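Protease Do-like 2, chloroplastic (Arabidopsis thaliana, PDB 4FLN) is a chloroplast serine protease that makes the primary cleavage of the photodamaged D1 protein of photosystem II. Local coordinates at residues T153-P158 / I164-G169; S77-G82 / I212-Q217. One frame throughout, in Å; residues are numbered along the deposited sequence.

How the contacts relate
Both contacts lie in the serine protease domain, which has the two six-stranded antiparallel barrels of the chymotrypsin fold. Of the segments treated here, the chain reaches 77-82 first, on strand 72-82 of the first barrel, and finishes that barrel before entering the second at strand 151-156. There contact 1 closes a short hairpin, 153-158 with 164-169. The chain then passes Ser200 and reaches 212-217, where contact 2 closes a loop of 129 residues that encloses the whole hairpin. Contact 2 joins the two barrels; contact 1 builds the second barrel's hairpin, though its Tyr157 also reaches the first barrel. They meet directly: Tyr157 N probably hydrogen-bonds to Ser77 OG, and Val154 CG1 packs on Ala215 CB.

Contact 1 (T153-P158 / I164-G169); sequences TVVGYP and ISVTKG
Gly156 and Ser165 pair through two backbone hydrogen bonds, the straighter being Ser165 N to Gly156 O (2.9 Å, 176° at the hydrogen). They form one rung of the antiparallel hairpin of strands 151-156 and 165-178, the first two strands of the second chymotrypsin-fold barrel. Val154 and Thr167 bond likewise, with Val154 N 2.8 Å from Thr167 O and both donors in the carbonyl planes. Between these hydrogen-bonded pairs sits the non-hydrogen-bonded pair Val155 and Val166, beta-branched residues suited to extended chain. Their side chains lie alongside each other, pointing the same way, with Val155 CG2 4.2 Å from Val166 CG2. Val155 CG1, anti to the backbone N (chi1 176°), reaches Ile164 CD1 at 3.7 Å. Just beyond the paired strands, Ile164 CG1 lies over one face of the Tyr157 ring, a CH-pi contact 3.6 Å from the centroid, while Tyr157 OH hydrogen-bonds to Val50 O in the first barrel. A serine in place of Tyr157 would probably leave Ile164 without its aromatic cover and Val50 O without this partner. At the other end, Thr153 CG2 rests against the aliphatic start of the Lys168 chain, 3.8 Å from Lys168 CB.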
loop_
_atom_site.group_PDB
_atom_site.type_symbol
_atom_site.label_atom_id
_atom_site.label_comp_id
_atom_site.label_asym_id
_atom_site.label_seq_id
_atom_site.Cartn_x
_atom_site.Cartn_y
_atom_site.Cartn_z
ATOM N N THR B 153 -9.462 -22.767 30.286
ATOM C CA THR B 153 -10.533 -22.105 29.556
ATOM C C THR B 153 -10.634 -20.663 30.023
ATOM O O THR B 153 -10.532 -20.371 31.219
ATOM C CB THR B 153 -11.922 -22.799 29.685
ATOM O OG1 THR B 153 -12.477 -22.537 30.976
ATOM C CG2 THR B 153 -11.816 -24.292 29.482
ATOM N N VAL B 154 -10.816 -19.768 29.057
ATOM C CA VAL B 154 -10.988 -18.350 29.310
ATOM C C VAL B 154 -12.458 -18.015 29.107
ATOM O O VAL B 154 -13.049 -18.412 28.106
ATOM C CB VAL B 154 -10.125 -17.543 28.330
ATOM C CG1 VAL B 154 -10.600 -16.098 28.211
ATOM C CG2 VAL B 154 -8.667 -17.623 28.731
ATOM N N VAL B 155 -13.048 -17.300 30.061
ATOM C CA VAL B 155 -14.454 -16.902 29.990
ATOM C C VAL B 155 -14.630 -15.383 30.000
ATOM O O VAL B 155 -14.047 -14.682 30.830
ATOM C CB VAL B 155 -15.250 -17.498 31.161
ATOM C CG1 VAL B 155 -16.677 -17.012 31.134
ATOM C CG2 VAL B 155 -15.210 -19.017 31.098
ATOM N N GLY B 156 -15.447 -14.873 29.088
ATOM C CA GLY B 156 -15.633 -13.439 28.974
ATOM C C GLY B 156 -16.754 -13.023 28.044
ATOM O O GLY B 156 -17.496 -13.854 27.526
ATOM N N TYR B 157 -16.883 -11.721 27.834
ATOM C CA TYR B 157 -17.930 -11.206 26.971
ATOM C C TYR B 157 -17.347 -10.558 25.725
ATOM O O TYR B 157 -16.798 -9.467 25.795
ATOM C CB TYR B 157 -18.797 -10.204 27.733
ATOM C CG TYR B 157 -19.545 -10.835 28.881
ATOM C CD1 TYR B 157 -20.846 -11.289 28.717
ATOM C CD2 TYR B 157 -18.947 -10.999 30.119
ATOM C CE1 TYR B 157 -21.530 -11.881 29.757
ATOM C CE2 TYR B 157 -19.623 -11.590 31.166
ATOM C CZ TYR B 157 -20.917 -12.031 30.979
ATOM O OH TYR B 157 -21.607 -12.616 32.018
ATOM N N PRO B 158 -17.504 -11.218 24.565
ATOM C CA PRO B 158 -16.954 -10.686 23.312
ATOM C C PRO B 158 -17.504 -9.294 23.032
ATOM O O PRO B 158 -18.553 -8.928 23.570
ATOM C CB PRO B 158 -17.493 -11.652 22.249
ATOM C CG PRO B 158 -17.946 -12.860 22.987
ATOM C CD PRO B 158 -18.351 -12.404 24.346
ATOM N N ILE B 164 -22.244 -14.705 26.756
ATOM C CA ILE B 164 -20.904 -15.039 27.229
ATOM C C ILE B 164 -20.225 -16.059 26.311
ATOM O O ILE B 164 -20.893 -16.907 25.724
ATOM C CB ILE B 164 -20.958 -15.607 28.658
ATOM C CG1 ILE B 164 -19.883 -14.964 29.535
ATOM C CG2 ILE B 164 -20.825 -17.120 28.638
ATOM C CD1 ILE B 164 -19.951 -15.383 30.993
ATOM N N SER B 165 -18.901 -15.981 26.192
ATOM C CA SER B 165 -18.165 -16.917 25.350
ATOM C C SER B 165 -17.009 -17.594 26.091
ATOM O O SER B 165 -16.616 -17.155 27.167
ATOM C CB SER B 165 -17.674 -16.235 24.076
ATOM O OG SER B 165 -16.882 -15.108 24.393
ATOM N N VAL B 166 -16.490 -18.671 25.502
ATOM C CA VAL B 166 -15.529 -19.564 26.151
ATOM C C VAL B 166 -14.480 -20.053 25.152
ATOM O O VAL B 166 -14.805 -20.372 24.011
ATOM C CB VAL B 166 -16.236 -20.813 26.730
ATOM C CG1 VAL B 166 -15.234 -21.755 27.363
ATOM C CG2 VAL B 166 -17.276 -20.410 27.746
ATOM N N THR B 167 -13.221 -20.110 25.570
ATOM C CA THR B 167 -12.206 -20.755 24.745
ATOM C C THR B 167 -11.336 -21.672 25.589
ATOM O O THR B 167 -11.027 -21.371 26.736
ATOM C CB THR B 167 -11.335 -19.757 23.904
ATOM O OG1 THR B 167 -10.739 -18.773 24.753
ATOM C CG2 THR B 167 -12.176 -19.052 22.852
ATOM N N LYS B 168 -10.965 -22.800 25.005
ATOM C CA LYS B 168 -10.198 -23.828 25.698
ATOM C C LYS B 168 -8.913 -24.098 24.914
ATOM O O LYS B 168 -8.884 -23.977 23.691
ATOM C CB LYS B 168 -11.040 -25.101 25.856
ATOM C CG LYS B 168 -10.343 -26.245 26.546
ATOM C CD LYS B 168 -11.312 -27.384 26.856
ATOM C CE LYS B 168 -10.584 -28.726 26.943
ATOM N NZ LYS B 168 -10.913 -29.503 28.181
ATOM N N GLY B 169 -7.857 -24.449 25.636
ATOM C CA GLY B 169 -6.526 -24.617 25.080
ATOM C C GLY B 169 -5.662 -25.193 26.179
ATOM O O GLY B 169 -6.189 -25.755 27.139
#

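Contact 2 (S77-G82 / I212-Q217)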
loop_
_atom_site.group_PDB
_atom_site.type_symbol
_atom_site.label_atom_id
_atom_site.label_comp_id
_atom_site.label_asym_id
_atom_site.label_seq_id
_atom_site.Cartn_x
_atom_site.Cartn_y
_atom_site.Cartn_z
ATOM N N SER B 77 -14.377 -7.513 30.536
ATOM C CA SER B 77 -14.849 -8.548 31.457
ATOM C C SER B 77 -14.308 -8.423 32.873
ATOM O O SER B 77 -13.193 -7.957 33.095
ATOM C CB SER B 77 -14.549 -9.939 30.909
ATOM O OG SER B 77 -15.296 -10.170 29.733
ATOM N N ALA B 78 -15.120 -8.852 33.826
ATOM C CA ALA B 78 -14.710 -8.913 35.221
ATOM C C ALA B 78 -15.358 -10.125 35.888
ATOM O O ALA B 78 -16.248 -10.751 35.310
ATOM C CB ALA B 78 -15.075 -7.623 35.944
ATOM N N PHE B 79 -14.901 -10.474 37.087
ATOM C CA PHE B 79 -15.488 -11.603 37.800
ATOM C C PHE B 79 -15.411 -11.442 39.306
ATOM O O PHE B 79 -14.575 -10.706 39.821
ATOM C CB PHE B 79 -14.830 -12.918 37.375
ATOM C CG PHE B 79 -13.338 -12.938 37.548
ATOM C CD1 PHE B 79 -12.506 -12.394 36.581
ATOM C CD2 PHE B 79 -12.764 -13.523 38.666
ATOM C CE1 PHE B 79 -11.128 -12.423 36.734
ATOM C CE2 PHE B 79 -11.384 -13.553 38.822
ATOM C CZ PHE B 79 -10.570 -13.003 37.857
ATOM N N MET B 80 -16.284 -12.155 40.006
ATOM C CA MET B 80 -16.353 -12.082 41.456
ATOM C C MET B 80 -15.249 -12.913 42.093
ATOM O O MET B 80 -15.184 -14.129 41.902
ATOM C CB MET B 80 -17.713 -12.593 41.932
ATOM C CG MET B 80 -18.892 -11.894 41.276
ATOM S SD MET B 80 -20.467 -12.662 41.682
ATOM C CE MET B 80 -21.603 -11.641 40.745
ATOM N N ILE B 81 -14.378 -12.242 42.840
ATOM C CA ILE B 81 -13.287 -12.904 43.548
ATOM C C ILE B 81 -13.580 -13.141 45.019
ATOM O O ILE B 81 -12.736 -13.659 45.745
ATOM C CB ILE B 81 -11.997 -12.110 43.437
ATOM C CG1 ILE B 81 -12.207 -10.689 43.955
ATOM C CG2 ILE B 81 -11.532 -12.083 42.001
ATOM C CD1 ILE B 81 -10.992 -9.823 43.792
ATOM N N GLY B 82 -14.773 -12.761 45.457
ATOM C CA GLY B 82 -15.130 -12.882 46.859
ATOM C C GLY B 82 -15.195 -11.539 47.559
ATOM O O GLY B 82 -14.830 -10.510 46.985
ATOM N N ILE B 212 -7.134 -19.429 37.410
ATOM C CA ILE B 212 -5.675 -19.428 37.408
ATOM C C ILE B 212 -5.036 -18.115 36.976
ATOM O O ILE B 212 -3.821 -18.043 36.810
ATOM C CB ILE B 212 -5.088 -20.613 36.632
ATOM C CG1 ILE B 212 -5.672 -20.678 35.221
ATOM C CG2 ILE B 212 -5.321 -21.900 37.415
ATOM C CD1 ILE B 212 -5.073 -19.668 34.275
ATOM N N GLY B 213 -5.860 -17.092 36.769
ATOM C CA GLY B 213 -5.364 -15.781 36.390
ATOM C C GLY B 213 -6.422 -14.947 35.698
ATOM O O GLY B 213 -7.594 -15.307 35.694
ATOM N N VAL B 214 -6.013 -13.828 35.111
ATOM C CA VAL B 214 -6.945 -12.929 34.436
ATOM C C VAL B 214 -6.557 -12.822 32.970
ATOM O O VAL B 214 -5.374 -12.708 32.654
ATOM C CB VAL B 214 -6.920 -11.527 35.083
ATOM C CG1 VAL B 214 -7.718 -10.518 34.261
ATOM C CG2 VAL B 214 -7.443 -11.600 36.500
ATOM N N ALA B 215 -7.539 -12.870 32.074
ATOM C CA ALA B 215 -7.244 -12.774 30.643
ATOM C C ALA B 215 -6.808 -11.362 30.311
ATOM O O ALA B 215 -7.253 -10.415 30.948
ATOM C CB ALA B 215 -8.445 -13.177 29.793
ATOM N N PHE B 216 -5.919 -11.236 29.331
ATOM C CA PHE B 216 -5.396 -9.941 28.919
ATOM C C PHE B 216 -5.309 -9.819 27.397
ATOM O O PHE B 216 -4.603 -10.589 26.749
ATOM C CB PHE B 216 -4.023 -9.715 29.558
ATOM C CG PHE B 216 -3.304 -8.501 29.049
ATOM C CD1 PHE B 216 -3.584 -7.249 29.561
ATOM C CD2 PHE B 216 -2.334 -8.617 28.062
ATOM C CE1 PHE B 216 -2.914 -6.129 29.091
ATOM C CE2 PHE B 216 -1.660 -7.504 27.589
ATOM C CZ PHE B 216 -1.949 -6.259 28.105
ATOM N N GLN B 217 -6.042 -8.859 26.836
ATOM C CA GLN B 217 -5.985 -8.566 25.409
ATOM C C GLN B 217 -6.130 -7.067 25.143
ATOM O O GLN B 217 -7.072 -6.431 25.625
ATOM C CB GLN B 217 -7.080 -9.337 24.672
ATOM C CG GLN B 217 -7.154 -9.063 23.175
ATOM C CD GLN B 217 -5.913 -9.520 22.427
ATOM O OE1 GLN B 217 -5.052 -8.712 22.076
ATOM N NE2 GLN B 217 -5.817 -10.825 22.179
#
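The seam between the two barrels of the chymotrypsin fold, where the catalytic triad of this family lies, has one of its links here in an aromatic ring. Phe79 on strand 72-82 of the first barrel reaches across to Val214 on strand 211-216 of the second. The touching atom of the valine is CG2, which sits at the rim of the Phe79 ring near its plane. Val214 CG2 is 3.7 Å from Phe79 CZ and 3.8 Å from Phe79 CE1, so the methyl meets the far end of the ring. Phe79 CG stands between its own backbone N and carbonyl carbon (chi1 56°), which carries the ring toward strand 211-216. Gly213 adds a looser approach, its O 4.3 Å from Phe79 CZ; at its backbone angles a CB would collide with the carbonyl O of Ile212, which favours glycine. Around the ring, Leu87, Leu140 and Pro203 complete an apolar setting. The side chain of Val214 is about 6 Å from that of Ser200 and about 7 Å from that of Asp122, both assigned to the charge relay by similarity. With apolar carbon meeting apolar carbon and just 84 Å² buried in all, these two segments are held together by van der Waals packing and the hydrophobic effect, not by a polar bond.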